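Local atomic coordinates of carboxypeptidase A (Helicoverpa armigera, PDB entry 1JQG), a protein that probably removes C-terminal amino acids from peptide chains as a zinc metallocarboxypeptidase of the M14 family, crystallised here as its proenzyme. Residues V174-L179 with W213-V218; E184-P189 with I305-S310; G230-R235 with G394-P399; D340-S345 with A405-W410. All blocks are in the same frame, centred on the assembly; numbering follows the deposited sequence.

Contact 1. Residues V174-L179 with W213-V218; sequences VMMQSL and WIILPV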
loop_
_atom_site.group_PDB
_atom_site.type_symbol
_atom_site.label_atom_id
_atom_site.label_comp_id
_atom_site.label_asym_id
_atom_site.label_seq_id
_atom_site.Cartn_x
_atom_site.Cartn_y
_atom_site.Cartn_z
ATOM N N VAL A 174 7.377 15.760 -5.108
ATOM C CA VAL A 174 7.374 14.328 -4.876
ATOM C C VAL A 174 6.203 13.940 -3.957
ATOM O O VAL A 174 6.136 14.400 -2.813
ATOM C CB VAL A 174 8.709 13.868 -4.237
ATOM C CG1 VAL A 174 8.654 12.385 -3.872
ATOM C CG2 VAL A 174 9.852 14.189 -5.182
ATOM N N MET A 175 5.231 13.216 -4.505
ATOM C CA MET A 175 4.075 12.833 -3.696
ATOM C C MET A 175 4.308 11.430 -3.154
ATOM O O MET A 175 4.782 10.545 -3.854
ATOM C CB MET A 175 2.750 12.952 -4.471
ATOM C CG MET A 175 1.545 12.942 -3.547
ATOM S SD MET A 175 -0.001 13.125 -4.392
ATOM C CE MET A 175 -1.109 12.337 -3.222
ATOM N N MET A 176 3.866 11.207 -1.930
ATOM C CA MET A 176 3.967 9.872 -1.303
ATOM C C MET A 176 2.735 9.563 -0.472
ATOM O O MET A 176 2.134 10.452 0.142
ATOM C CB MET A 176 5.222 9.942 -0.464
ATOM C CG MET A 176 5.602 8.722 0.321
ATOM S SD MET A 176 6.815 9.235 1.573
ATOM C CE MET A 176 7.915 10.194 0.572
ATOM N N GLN A 177 2.261 8.331 -0.541
ATOM C CA GLN A 177 1.068 7.942 0.223
ATOM C C GLN A 177 1.111 6.503 0.701
ATOM O O GLN A 177 1.744 5.669 0.119
ATOM C CB GLN A 177 -0.239 8.094 -0.566
ATOM C CG GLN A 177 -0.269 7.308 -1.872
ATOM C CD GLN A 177 -1.563 7.499 -2.634
ATOM O OE1 GLN A 177 -1.887 8.654 -2.904
ATOM N NE2 GLN A 177 -2.261 6.402 -2.950
ATOM N N SER A 178 0.348 6.189 1.728
ATOM C CA SER A 178 0.280 4.870 2.295
ATOM C C SER A 178 -1.098 4.582 2.889
ATOM O O SER A 178 -1.918 5.469 2.968
ATOM C CB SER A 178 1.391 4.635 3.352
ATOM O OG SER A 178 1.268 5.470 4.483
ATOM N N LEU A 179 -1.328 3.304 3.207
ATOM C CA LEU A 179 -2.567 2.862 3.816
ATOM C C LEU A 179 -3.801 2.996 2.940
ATOM O O LEU A 179 -4.909 3.022 3.416
ATOM C CB LEU A 179 -2.767 3.521 5.178
ATOM C CG LEU A 179 -1.877 3.006 6.331
ATOM C CD1 LEU A 179 -2.218 3.662 7.659
ATOM C CD2 LEU A 179 -1.904 1.496 6.523
ATOM N N TRP A 213 7.578 18.382 -0.974
ATOM C CA TRP A 213 7.012 17.063 -0.680
ATOM C C TRP A 213 5.557 17.133 -0.208
ATOM O O TRP A 213 5.067 18.058 0.443
ATOM C CB TRP A 213 7.828 16.306 0.354
ATOM C CG TRP A 213 9.290 16.224 0.086
ATOM C CD1 TRP A 213 10.222 17.233 0.167
ATOM C CD2 TRP A 213 10.027 15.052 -0.265
ATOM N NE1 TRP A 213 11.477 16.761 -0.128
ATOM C CE2 TRP A 213 11.382 15.423 -0.391
ATOM C CE3 TRP A 213 9.688 13.713 -0.466
ATOM C CZ2 TRP A 213 12.385 14.502 -0.732
ATOM C CZ3 TRP A 213 10.652 12.816 -0.809
ATOM C CH2 TRP A 213 11.994 13.205 -0.951
ATOM N N ILE A 214 4.801 16.096 -0.609
ATOM C CA ILE A 214 3.428 15.904 -0.225
ATOM C C ILE A 214 3.400 14.503 0.359
ATOM O O ILE A 214 3.698 13.519 -0.326
ATOM C CB ILE A 214 2.454 16.038 -1.401
ATOM C CG1 ILE A 214 2.364 17.498 -1.881
ATOM C CG2 ILE A 214 1.044 15.547 -1.015
ATOM C CD1 ILE A 214 1.519 17.743 -3.115
ATOM N N ILE A 215 2.989 14.374 1.627
ATOM C CA ILE A 215 2.912 13.074 2.273
ATOM C C ILE A 215 1.551 12.850 2.884
ATOM O O ILE A 215 1.142 13.616 3.758
ATOM C CB ILE A 215 4.021 12.927 3.332
ATOM C CG1 ILE A 215 5.407 13.138 2.684
ATOM C CG2 ILE A 215 3.947 11.547 3.994
ATOM C CD1 ILE A 215 6.592 12.937 3.601
ATOM N N LEU A 216 0.907 11.754 2.483
ATOM C CA LEU A 216 -0.408 11.360 3.003
ATOM C C LEU A 216 -0.289 10.015 3.736
ATOM O O LEU A 216 -0.248 8.935 3.130
ATOM C CB LEU A 216 -1.428 11.279 1.852
ATOM C CG LEU A 216 -2.835 10.777 2.160
ATOM C CD1 LEU A 216 -3.587 11.657 3.142
ATOM C CD2 LEU A 216 -3.713 10.709 0.916
ATOM N N PRO A 217 -0.147 10.048 5.061
ATOM C CA PRO A 217 0.030 8.857 5.887
ATOM C C PRO A 217 -1.112 7.867 5.786
ATOM O O PRO A 217 -0.913 6.663 5.599
ATOM C CB PRO A 217 0.314 9.400 7.253
ATOM C CG PRO A 217 0.774 10.830 7.047
ATOM C CD PRO A 217 -0.028 11.290 5.848
ATOM N N VAL A 218 -2.350 8.239 6.090
ATOM C CA VAL A 218 -3.520 7.414 6.131
ATOM C C VAL A 218 -4.528 7.761 5.040
ATOM O O VAL A 218 -5.418 8.581 5.162
ATOM C CB VAL A 218 -4.249 7.494 7.488
ATOM C CG1 VAL A 218 -5.282 6.370 7.581
ATOM C CG2 VAL A 218 -3.258 7.380 8.632
#
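In the central mixed sheet of the zinc carboxypeptidase fold, Val174-Gln177 and Trp213-Leu216 are paired parallel strands, joined by a beta-alpha-beta crossover through helix 187-200. Their axes run 4.8 Å apart, and Met176 sits at the middle of the ladder, its N donating to Ile214 O at 2.8 Å and its O accepting from Leu216 N at 2.9 Å. Ile214 N to Val174 O and Ser178 N to Leu216 O continue the pairing at either end. Val174, Met176, Trp213 and Ile215 share the sheet face covered by helix 187-200. There the indole of Trp213 lies beside Val174, whose CB stands over the rim of one ring face while CG1 comes within 3.7 Å of CZ3. The methyl CE of Met176 reaches the same CZ3, because its chain, extended through CG, bends at the last torsion (chi3 -48°). On the face toward helix 283-294, Met175 CG rests on Ile214 CG2 at 3.7 Å, and Gln177 sends its amide to Asp304 of the next strand. Past the last bridge Ser178 OG, held between its backbone N and carbonyl carbon (chi1 64°), donates to Pro217 O over 2.7 Å.

Contact 2. Residues E184-P189 with I305-S310; sequences EWVTLP and IHSFGS. With ZN (zinc ion), chain B.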
loop_
_atom_site.group_PDB
_atom_site.type_symbol
_atom_site.label_atom_id
_atom_site.label_comp_id
_atom_site.label_asym_id
_atom_site.label_seq_id
_atom_site.Cartn_x
_atom_site.Cartn_y
_atom_site.Cartn_z
ATOM N N GLU A 184 -2.638 -3.176 5.174
ATOM C CA GLU A 184 -1.191 -3.134 5.000
ATOM C C GLU A 184 -0.504 -2.178 5.975
ATOM O O GLU A 184 -0.054 -1.099 5.577
ATOM C CB GLU A 184 -0.861 -2.760 3.558
ATOM C CG GLU A 184 -1.532 -3.657 2.572
ATOM C CD GLU A 184 -1.444 -3.122 1.165
ATOM O OE1 GLU A 184 -1.982 -3.976 0.410
ATOM O OE2 GLU A 184 -0.932 -2.031 0.988
ATOM N N TRP A 185 -0.463 -2.562 7.255
ATOM C CA TRP A 185 -0.006 -1.734 8.343
ATOM C C TRP A 185 1.432 -1.315 8.279
ATOM O O TRP A 185 1.804 -0.200 8.606
ATOM C CB TRP A 185 -0.240 -2.424 9.703
ATOM C CG TRP A 185 -1.682 -2.454 10.115
ATOM C CD1 TRP A 185 -2.777 -2.097 9.375
ATOM C CD2 TRP A 185 -2.191 -2.881 11.390
ATOM N NE1 TRP A 185 -3.932 -2.281 10.123
ATOM C CE2 TRP A 185 -3.595 -2.769 11.347
ATOM C CE3 TRP A 185 -1.577 -3.364 12.565
ATOM C CZ2 TRP A 185 -4.385 -3.107 12.433
ATOM C CZ3 TRP A 185 -2.388 -3.697 13.642
ATOM C CH2 TRP A 185 -3.770 -3.570 13.566
ATOM N N VAL A 186 2.293 -2.145 7.724
ATOM C CA VAL A 186 3.704 -1.848 7.568
ATOM C C VAL A 186 3.988 -0.679 6.619
ATOM O O VAL A 186 5.122 -0.197 6.576
ATOM C CB VAL A 186 4.474 -3.124 7.160
ATOM C CG1 VAL A 186 4.308 -3.543 5.701
ATOM C CG2 VAL A 186 5.956 -2.959 7.499
ATOM N N THR A 187 2.985 -0.164 5.887
ATOM C CA THR A 187 3.176 0.948 4.982
ATOM C C THR A 187 3.260 2.291 5.698
ATOM O O THR A 187 3.922 3.235 5.159
ATOM C CB THR A 187 2.101 1.031 3.894
ATOM O OG1 THR A 187 0.805 1.263 4.457
ATOM C CG2 THR A 187 2.125 -0.253 3.082
ATOM N N LEU A 188 2.604 2.421 6.845
ATOM C CA LEU A 188 2.560 3.651 7.616
ATOM C C LEU A 188 3.899 4.051 8.191
ATOM O O LEU A 188 4.447 5.146 7.952
ATOM C CB LEU A 188 1.493 3.589 8.720
ATOM C CG LEU A 188 1.334 4.872 9.568
ATOM C CD1 LEU A 188 0.925 6.116 8.770
ATOM C CD2 LEU A 188 0.330 4.735 10.702
ATOM N N PRO A 189 4.633 3.132 8.830
ATOM C CA PRO A 189 5.988 3.408 9.292
ATOM C C PRO A 189 6.877 3.994 8.217
ATOM O O PRO A 189 7.840 4.756 8.423
ATOM C CB PRO A 189 6.466 2.036 9.779
ATOM C CG PRO A 189 5.207 1.330 10.193
ATOM C CD PRO A 189 4.205 1.746 9.153
ATOM N N ILE A 305 2.630 3.480 -1.706
ATOM C CA ILE A 305 3.261 2.461 -0.884
ATOM C C ILE A 305 2.298 1.398 -0.396
ATOM O O ILE A 305 1.461 1.628 0.475
ATOM C CB ILE A 305 4.063 3.088 0.294
ATOM C CG1 ILE A 305 5.114 4.061 -0.320
ATOM C CG2 ILE A 305 4.787 2.049 1.131
ATOM C CD1 ILE A 305 5.916 4.855 0.687
ATOM N N HIS A 306 2.510 0.175 -0.862
ATOM C CA HIS A 306 1.752 -0.971 -0.432
ATOM C C HIS A 306 2.676 -2.018 0.220
ATOM O O HIS A 306 3.867 -1.913 0.354
ATOM C CB HIS A 306 1.056 -1.672 -1.626
ATOM C CG HIS A 306 -0.001 -0.830 -2.255
ATOM N ND1 HIS A 306 -1.326 -0.986 -2.035
ATOM C CD2 HIS A 306 -0.001 0.236 -3.100
ATOM C CE1 HIS A 306 -2.132 -0.215 -2.668
ATOM N NE2 HIS A 306 -1.312 0.585 -3.325
ATOM N N SER A 307 1.998 -3.046 0.702
ATOM C CA SER A 307 2.504 -4.215 1.278
ATOM C C SER A 307 1.623 -5.469 0.950
ATOM O O SER A 307 0.463 -5.283 0.579
ATOM C CB SER A 307 2.700 -4.305 2.797
ATOM O OG SER A 307 1.483 -4.566 3.483
ATOM N N PHE A 308 1.962 -6.491 0.177
ATOM C CA PHE A 308 3.167 -7.221 0.537
ATOM C C PHE A 308 3.908 -7.814 -0.660
ATOM O O PHE A 308 3.189 -8.181 -1.641
ATOM C CB PHE A 308 3.170 -8.074 1.803
ATOM C CG PHE A 308 2.573 -9.422 1.563
ATOM C CD1 PHE A 308 3.397 -10.444 1.114
ATOM C CD2 PHE A 308 1.235 -9.707 1.743
ATOM C CE1 PHE A 308 2.914 -11.709 0.858
ATOM C CE2 PHE A 308 0.737 -10.964 1.487
ATOM C CZ PHE A 308 1.572 -11.976 1.051
ATOM N N GLY A 309 5.233 -7.948 -0.935
ATOM C CA GLY A 309 5.860 -8.489 -2.107
ATOM C C GLY A 309 7.348 -8.265 -2.376
ATOM O O GLY A 309 8.020 -8.957 -3.163
ATOM N N SER A 310 7.895 -7.160 -1.872
ATOM C CA SER A 310 9.283 -6.787 -2.081
ATOM C C SER A 310 9.523 -6.519 -3.569
ATOM O O SER A 310 10.422 -7.047 -4.250
ATOM C CB SER A 310 10.283 -7.810 -1.556
ATOM O OG SER A 310 10.113 -8.019 -0.164
HETATM ZN ZN ZN B . -2.356 -3.070 -1.617
HETATM O O HOH W 1 -1.838 -4.684 -3.379
#
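Thr187 lays its methyl CG2 against the backbone of Ile305 and His306, 3.3 Å from Ile305 O, while its CB meets Ile305 CG2. With OG1 set between its own N and carbonyl carbon (chi1 63°), the hydroxyl donates to Glu184 O at 2.8 Å; that oxygen also takes Thr187 N, closing a type I turn. A valine here would probably leave Glu184 O with the amide alone and the turn that carries the zinc ligand less firmly fixed. Glu184 is the acidic member of the His-x-x-Glu zinc motif of M14 peptidases: its extended chain brings OE1 to the zinc ion at 2.3 Å. His306 ND1 binds the same ion at 2.4 Å; His181 and a water complete the site. In the second shell Asp304 accepts from His306 NE2, fixing the imidazole's rotation. The other carboxylate oxygen, Glu184 OE2, is met from above its plane by Ser307 N at 3.1 Å (N-H...O angle 155°). Val186 CG1 packs on Ser307 CB.

Contact 3. Residues G230-R235 with G394-P399; sequences GDRYWR and GFLVDP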
loop_
_atom_site.group_PDB
_atom_site.type_symbol
_atom_site.label_atom_id
_atom_site.label_comp_id
_atom_site.label_asym_id
_atom_site.label_seq_id
_atom_site.Cartn_x
_atom_site.Cartn_y
_atom_site.Cartn_z
ATOM N N GLY A 230 -11.634 -5.125 14.956
ATOM C CA GLY A 230 -12.590 -5.855 14.128
ATOM C C GLY A 230 -11.896 -6.682 13.038
ATOM O O GLY A 230 -11.011 -7.535 13.278
ATOM N N ASP A 231 -12.307 -6.407 11.784
ATOM C CA ASP A 231 -11.717 -7.115 10.661
ATOM C C ASP A 231 -10.302 -6.666 10.365
ATOM O O ASP A 231 -10.012 -5.796 9.530
ATOM C CB ASP A 231 -12.655 -6.957 9.462
ATOM C CG ASP A 231 -12.345 -7.971 8.381
ATOM O OD1 ASP A 231 -13.270 -8.553 7.818
ATOM O OD2 ASP A 231 -11.138 -8.140 8.093
ATOM N N ARG A 232 -9.298 -7.347 10.930
ATOM C CA ARG A 232 -7.890 -7.141 10.685
ATOM C C ARG A 232 -7.532 -7.216 9.198
ATOM O O ARG A 232 -6.599 -6.532 8.728
ATOM C CB ARG A 232 -7.033 -8.160 11.440
ATOM C CG ARG A 232 -5.520 -8.027 11.312
ATOM C CD ARG A 232 -4.973 -6.681 11.652
ATOM N NE ARG A 232 -3.518 -6.566 11.497
ATOM C CZ ARG A 232 -2.944 -6.273 10.305
ATOM N NH1 ARG A 232 -3.686 -6.088 9.209
ATOM N NH2 ARG A 232 -1.608 -6.163 10.172
ATOM N N TYR A 233 -8.161 -8.151 8.465
ATOM C CA TYR A 233 -7.770 -8.365 7.082
ATOM C C TYR A 233 -8.620 -7.573 6.098
ATOM O O TYR A 233 -8.626 -7.895 4.899
ATOM C CB TYR A 233 -7.770 -9.853 6.753
ATOM C CG TYR A 233 -6.643 -10.626 7.377
ATOM C CD1 TYR A 233 -6.874 -11.833 8.055
ATOM C CD2 TYR A 233 -5.322 -10.172 7.266
ATOM C CE1 TYR A 233 -5.826 -12.544 8.618
ATOM C CE2 TYR A 233 -4.263 -10.872 7.830
ATOM C CZ TYR A 233 -4.528 -12.061 8.499
ATOM O OH TYR A 233 -3.483 -12.759 9.039
ATOM N N TRP A 234 -9.323 -6.550 6.589
ATOM C CA TRP A 234 -10.079 -5.657 5.719
ATOM C C TRP A 234 -9.103 -4.794 4.900
ATOM O O TRP A 234 -8.131 -4.257 5.447
ATOM C CB TRP A 234 -11.060 -4.861 6.578
ATOM C CG TRP A 234 -12.031 -4.036 5.772
ATOM C CD1 TRP A 234 -11.932 -2.714 5.405
ATOM C CD2 TRP A 234 -13.269 -4.513 5.216
ATOM N NE1 TRP A 234 -13.024 -2.352 4.650
ATOM C CE2 TRP A 234 -13.864 -3.431 4.533
ATOM C CE3 TRP A 234 -13.925 -5.738 5.233
ATOM C CZ2 TRP A 234 -15.085 -3.547 3.858
ATOM C CZ3 TRP A 234 -15.135 -5.865 4.579
ATOM C CH2 TRP A 234 -15.701 -4.772 3.896
ATOM N N ARG A 235 -9.407 -4.555 3.642
ATOM C CA ARG A 235 -8.576 -3.726 2.764
ATOM C C ARG A 235 -9.338 -2.590 2.081
ATOM O O ARG A 235 -8.743 -1.625 1.613
ATOM C CB ARG A 235 -7.917 -4.606 1.697
ATOM C CG ARG A 235 -8.886 -5.387 0.833
ATOM C CD ARG A 235 -8.159 -6.322 -0.130
ATOM N NE ARG A 235 -7.461 -5.559 -1.160
ATOM C CZ ARG A 235 -7.463 -5.900 -2.446
ATOM N NH1 ARG A 235 -8.147 -6.981 -2.807
ATOM N NH2 ARG A 235 -6.802 -5.191 -3.362
ATOM N N GLY A 394 2.804 -12.305 5.083
ATOM C CA GLY A 394 1.449 -11.850 5.285
ATOM C C GLY A 394 1.394 -10.348 5.574
ATOM O O GLY A 394 2.158 -9.564 5.050
ATOM N N PHE A 395 0.363 -9.937 6.310
ATOM C CA PHE A 395 0.160 -8.539 6.602
ATOM C C PHE A 395 0.454 -8.197 8.056
ATOM O O PHE A 395 0.516 -7.045 8.405
ATOM C CB PHE A 395 -1.286 -8.184 6.232
ATOM C CG PHE A 395 -1.557 -8.310 4.761
ATOM C CD1 PHE A 395 -1.122 -7.355 3.848
ATOM C CD2 PHE A 395 -2.301 -9.409 4.318
ATOM C CE1 PHE A 395 -1.396 -7.523 2.515
ATOM C CE2 PHE A 395 -2.561 -9.578 2.956
ATOM C CZ PHE A 395 -2.096 -8.634 2.055
ATOM N N LEU A 396 0.616 -9.222 8.895
ATOM C CA LEU A 396 0.901 -9.048 10.323
ATOM C C LEU A 396 2.282 -8.450 10.558
ATOM O O LEU A 396 3.231 -8.755 9.867
ATOM C CB LEU A 396 0.801 -10.387 11.043
ATOM C CG LEU A 396 -0.505 -11.163 10.835
ATOM C CD1 LEU A 396 -0.442 -12.427 11.715
ATOM C CD2 LEU A 396 -1.732 -10.322 11.111
ATOM N N VAL A 397 2.373 -7.526 11.483
ATOM C CA VAL A 397 3.565 -6.768 11.774
ATOM C C VAL A 397 4.237 -7.225 13.075
ATOM O O VAL A 397 3.645 -7.364 14.122
ATOM C CB VAL A 397 3.270 -5.251 11.921
ATOM C CG1 VAL A 397 4.608 -4.535 12.192
ATOM C CG2 VAL A 397 2.485 -4.733 10.728
ATOM N N ASP A 398 5.528 -7.496 13.020
ATOM C CA ASP A 398 6.392 -7.765 14.142
ATOM C C ASP A 398 7.068 -6.445 14.511
ATOM O O ASP A 398 7.788 -5.856 13.675
ATOM C CB ASP A 398 7.441 -8.797 13.741
ATOM C CG ASP A 398 8.208 -9.355 14.924
ATOM O OD1 ASP A 398 8.538 -8.599 15.873
ATOM O OD2 ASP A 398 8.511 -10.563 14.925
ATOM N N PRO A 399 6.877 -5.962 15.737
ATOM C CA PRO A 399 7.426 -4.703 16.229
ATOM C C PRO A 399 8.921 -4.533 16.090
ATOM O O PRO A 399 9.392 -3.418 16.144
ATOM C CB PRO A 399 6.933 -4.676 17.688
ATOM C CG PRO A 399 6.747 -6.097 18.069
ATOM C CD PRO A 399 6.133 -6.678 16.803
HETATM O O HOH W 2 -1.166 -12.094 7.536
#
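Arg232 extends over Leu396 to the carbonyl of Phe395, tying the loop after helix 221-228 to the one that precedes helix 402-421. Its CG is anti to the backbone N (chi1 -178°), and a bend at chi2 (54°) swings the guanidinium across the neighbouring loop. Phe395 O, which lies near the guanidinium plane, is 2.9 Å from Arg232 NH2, in a hydrogen bond that is weak because it is far from straight. Leu396 CD2 comes over one guanidinium face, 4.2 Å from NE. Tyr233, following Arg232 in a type I turn, crosses Leu396 at about a right angle and puts OH 3.6 Å from CD2. Its CE2 meets the ring edge of Phe395 at CD2, 4.3 Å off. One water joins Tyr233 OH at 2.8 Å to Phe395 N at 2.9 Å. Beyond the two loops, Arg232 NE forms a salt bridge with Glu98 of helix 92-108, and NH1 donates to Arg183 O. A methionine in its place would probably strip Glu98 of its charge partner and leave Arg183 O and Phe395 O without these donors. The buried guanidinium charge is thus probably balanced by Glu98, at the end of the activation-peptide range, and activation cleavage might alter this site.

Contact 4. Residues D340-S345 with A405-W410; sequences DRVKWS and AGFETW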
loop_
_atom_site.group_PDB
_atom_site.type_symbol
_atom_site.label_atom_id
_atom_site.label_comp_id
_atom_site.label_asym_id
_atom_site.label_seq_id
_atom_site.Cartn_x
_atom_site.Cartn_y
_atom_site.Cartn_z
ATOM N N ASP A 340 18.266 -3.012 -1.117
ATOM C CA ASP A 340 18.917 -4.312 -0.961
ATOM C C ASP A 340 20.285 -4.214 -0.291
ATOM O O ASP A 340 20.686 -5.132 0.433
ATOM C CB ASP A 340 19.139 -5.008 -2.296
ATOM C CG ASP A 340 17.854 -5.348 -3.010
ATOM O OD1 ASP A 340 18.082 -5.544 -4.225
ATOM O OD2 ASP A 340 16.759 -5.431 -2.407
ATOM N N ARG A 341 20.893 -3.033 -0.395
ATOM C CA ARG A 341 22.181 -2.815 0.243
ATOM C C ARG A 341 22.063 -2.688 1.757
ATOM O O ARG A 341 23.097 -2.836 2.418
ATOM C CB ARG A 341 22.872 -1.625 -0.447
ATOM C CG ARG A 341 24.159 -1.140 0.164
ATOM C CD ARG A 341 24.928 -0.271 -0.829
ATOM N NE ARG A 341 26.179 0.239 -0.221
ATOM C CZ ARG A 341 27.183 0.689 -0.993
ATOM N NH1 ARG A 341 27.060 0.654 -2.330
ATOM N NH2 ARG A 341 28.301 1.154 -0.401
ATOM N N VAL A 342 20.873 -2.375 2.260
ATOM C CA VAL A 342 20.689 -2.200 3.694
ATOM C C VAL A 342 19.657 -3.161 4.293
ATOM O O VAL A 342 19.140 -2.890 5.403
ATOM C CB VAL A 342 20.319 -0.735 4.065
ATOM C CG1 VAL A 342 21.440 0.232 3.736
ATOM C CG2 VAL A 342 18.988 -0.406 3.416
ATOM N N LYS A 343 19.224 -4.135 3.494
ATOM C CA LYS A 343 18.165 -5.042 3.880
ATOM C C LYS A 343 18.570 -5.988 5.020
ATOM O O LYS A 343 19.727 -6.055 5.440
ATOM C CB LYS A 343 17.740 -5.887 2.682
ATOM C CG LYS A 343 18.764 -6.952 2.274
ATOM C CD LYS A 343 18.107 -7.992 1.362
ATOM C CE LYS A 343 19.036 -9.189 1.147
ATOM N NZ LYS A 343 18.367 -10.202 0.257
ATOM N N TRP A 344 17.593 -6.726 5.533
ATOM C CA TRP A 344 17.798 -7.769 6.531
ATOM C C TRP A 344 18.238 -9.023 5.771
ATOM O O TRP A 344 17.661 -9.308 4.706
ATOM C CB TRP A 344 16.500 -8.041 7.260
ATOM C CG TRP A 344 16.241 -7.334 8.550
ATOM C CD1 TRP A 344 15.213 -7.577 9.422
ATOM C CD2 TRP A 344 17.026 -6.300 9.148
ATOM N NE1 TRP A 344 15.308 -6.731 10.504
ATOM C CE2 TRP A 344 16.412 -5.937 10.352
ATOM C CE3 TRP A 344 18.173 -5.608 8.750
ATOM C CZ2 TRP A 344 16.892 -4.927 11.183
ATOM C CZ3 TRP A 344 18.654 -4.611 9.550
ATOM C CH2 TRP A 344 18.006 -4.280 10.753
ATOM N N SER A 345 19.201 -9.753 6.315
ATOM C CA SER A 345 19.709 -10.971 5.715
ATOM C C SER A 345 18.592 -11.982 5.503
ATOM O O SER A 345 18.578 -12.708 4.520
ATOM C CB SER A 345 20.837 -11.566 6.559
ATOM O OG SER A 345 20.418 -12.180 7.762
ATOM N N ALA A 405 11.757 -1.183 8.504
ATOM C CA ALA A 405 10.814 -1.017 7.438
ATOM C C ALA A 405 10.850 0.419 6.918
ATOM O O ALA A 405 11.008 0.601 5.701
ATOM C CB ALA A 405 9.429 -1.406 7.949
ATOM N N GLY A 406 10.872 1.365 7.838
ATOM C CA GLY A 406 10.988 2.770 7.510
ATOM C C GLY A 406 12.347 3.154 6.928
ATOM O O GLY A 406 12.419 3.831 5.921
ATOM N N PHE A 407 13.390 2.727 7.630
ATOM C CA PHE A 407 14.765 3.114 7.260
ATOM C C PHE A 407 15.150 2.536 5.912
ATOM O O PHE A 407 15.683 3.203 5.023
ATOM C CB PHE A 407 15.750 2.641 8.344
ATOM C CG PHE A 407 17.198 2.684 7.969
ATOM C CD1 PHE A 407 17.883 3.883 8.113
ATOM C CD2 PHE A 407 17.870 1.576 7.476
ATOM C CE1 PHE A 407 19.216 3.978 7.753
ATOM C CE2 PHE A 407 19.221 1.673 7.135
ATOM C CZ PHE A 407 19.895 2.878 7.265
ATOM N N GLU A 408 14.868 1.231 5.762
ATOM C CA GLU A 408 15.108 0.522 4.487
ATOM C C GLU A 408 14.485 1.181 3.260
ATOM O O GLU A 408 15.124 1.470 2.263
ATOM C CB GLU A 408 14.453 -0.856 4.635
ATOM C CG GLU A 408 14.817 -1.873 3.588
ATOM C CD GLU A 408 14.159 -3.215 3.895
ATOM O OE1 GLU A 408 13.401 -3.655 3.027
ATOM O OE2 GLU A 408 14.500 -3.699 4.992
ATOM N N THR A 409 13.189 1.534 3.335
ATOM C CA THR A 409 12.450 2.152 2.263
ATOM C C THR A 409 12.929 3.557 1.965
ATOM O O THR A 409 12.968 3.991 0.809
ATOM C CB THR A 409 10.933 2.195 2.578
ATOM O OG1 THR A 409 10.509 0.902 3.032
ATOM C CG2 THR A 409 10.090 2.564 1.360
ATOM N N TRP A 410 13.395 4.262 3.001
ATOM C CA TRP A 410 13.784 5.667 2.830
ATOM C C TRP A 410 15.041 5.745 1.955
ATOM O O TRP A 410 15.286 6.713 1.228
ATOM C CB TRP A 410 13.976 6.347 4.176
ATOM C CG TRP A 410 14.446 7.775 4.105
ATOM C CD1 TRP A 410 15.592 8.320 4.629
ATOM C CD2 TRP A 410 13.731 8.847 3.477
ATOM N NE1 TRP A 410 15.625 9.674 4.351
ATOM C CE2 TRP A 410 14.491 10.021 3.651
ATOM C CE3 TRP A 410 12.537 8.944 2.783
ATOM C CZ2 TRP A 410 14.096 11.264 3.162
ATOM C CZ3 TRP A 410 12.107 10.160 2.283
ATOM C CH2 TRP A 410 12.895 11.288 2.486
#
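Val342 and Glu408 meet where the turn after helix 325-340 packs on helix 402-421, the C-terminal helix of the zinc carboxypeptidase domain. Asp340 to Lys343 form a type I turn that presents the valine to the helix near the protein surface. The two segments touch by van der Waals contact alone, and the polar link between them runs through Gln404, as the course of Glu408 makes clear. Its CA lies 4.1 Å from Val342 CG2, whereas its CB, 4.7 Å from the same methyl, is beyond close contact. From CB, CG leaves anti to the backbone N (chi1 -167°), which carries the carboxylate toward Lys343. CG still borders the valine, 4.4 Å from its CG2. CD has passed that methyl and faces the main chain of Lys343, and OE2 ends 4.1 Å from Lys343 CA. Gln404, one helical turn earlier, gives its NE2 to this OE2 and also to Val342 O, bridging helix and turn. The lysine NZ leads away to Asn347 O and to a salt bridge with Asp349. Phe407, the residue before Glu408, also meets the valine; its side chain touches Tyr193 of helix 187-200 as well. The ring atom CE2 of Phe407 comes to 4.1 Å from Val342 CB.

How the contacts relate
Contact 2 holds the zinc ion, and the others are arranged about it. Contact 1 adjoins it in the same sheet: Gln177 O lies 3.0 Å from Ile305 N, a probable hydrogen bond between neighbouring strands, and the centres are 13 Å apart. Contact 3, centred 11 Å from contact 2, reaches the metal site through Phe395, whose side chain is about 6 Å from the zinc ion; Phe308 CD2 and Phe395 CE1 touch at 3.5 Å. Contact 4 is more peripheral. Its helix meets contact 2 through Ala405 CB, 3.8 Å from Val186 CG2, and contact 1 through the indoles of Trp410 and Trp213. In contact 2 the side chain of His306 also lies close to that of Glu382, the predicted catalytic residue.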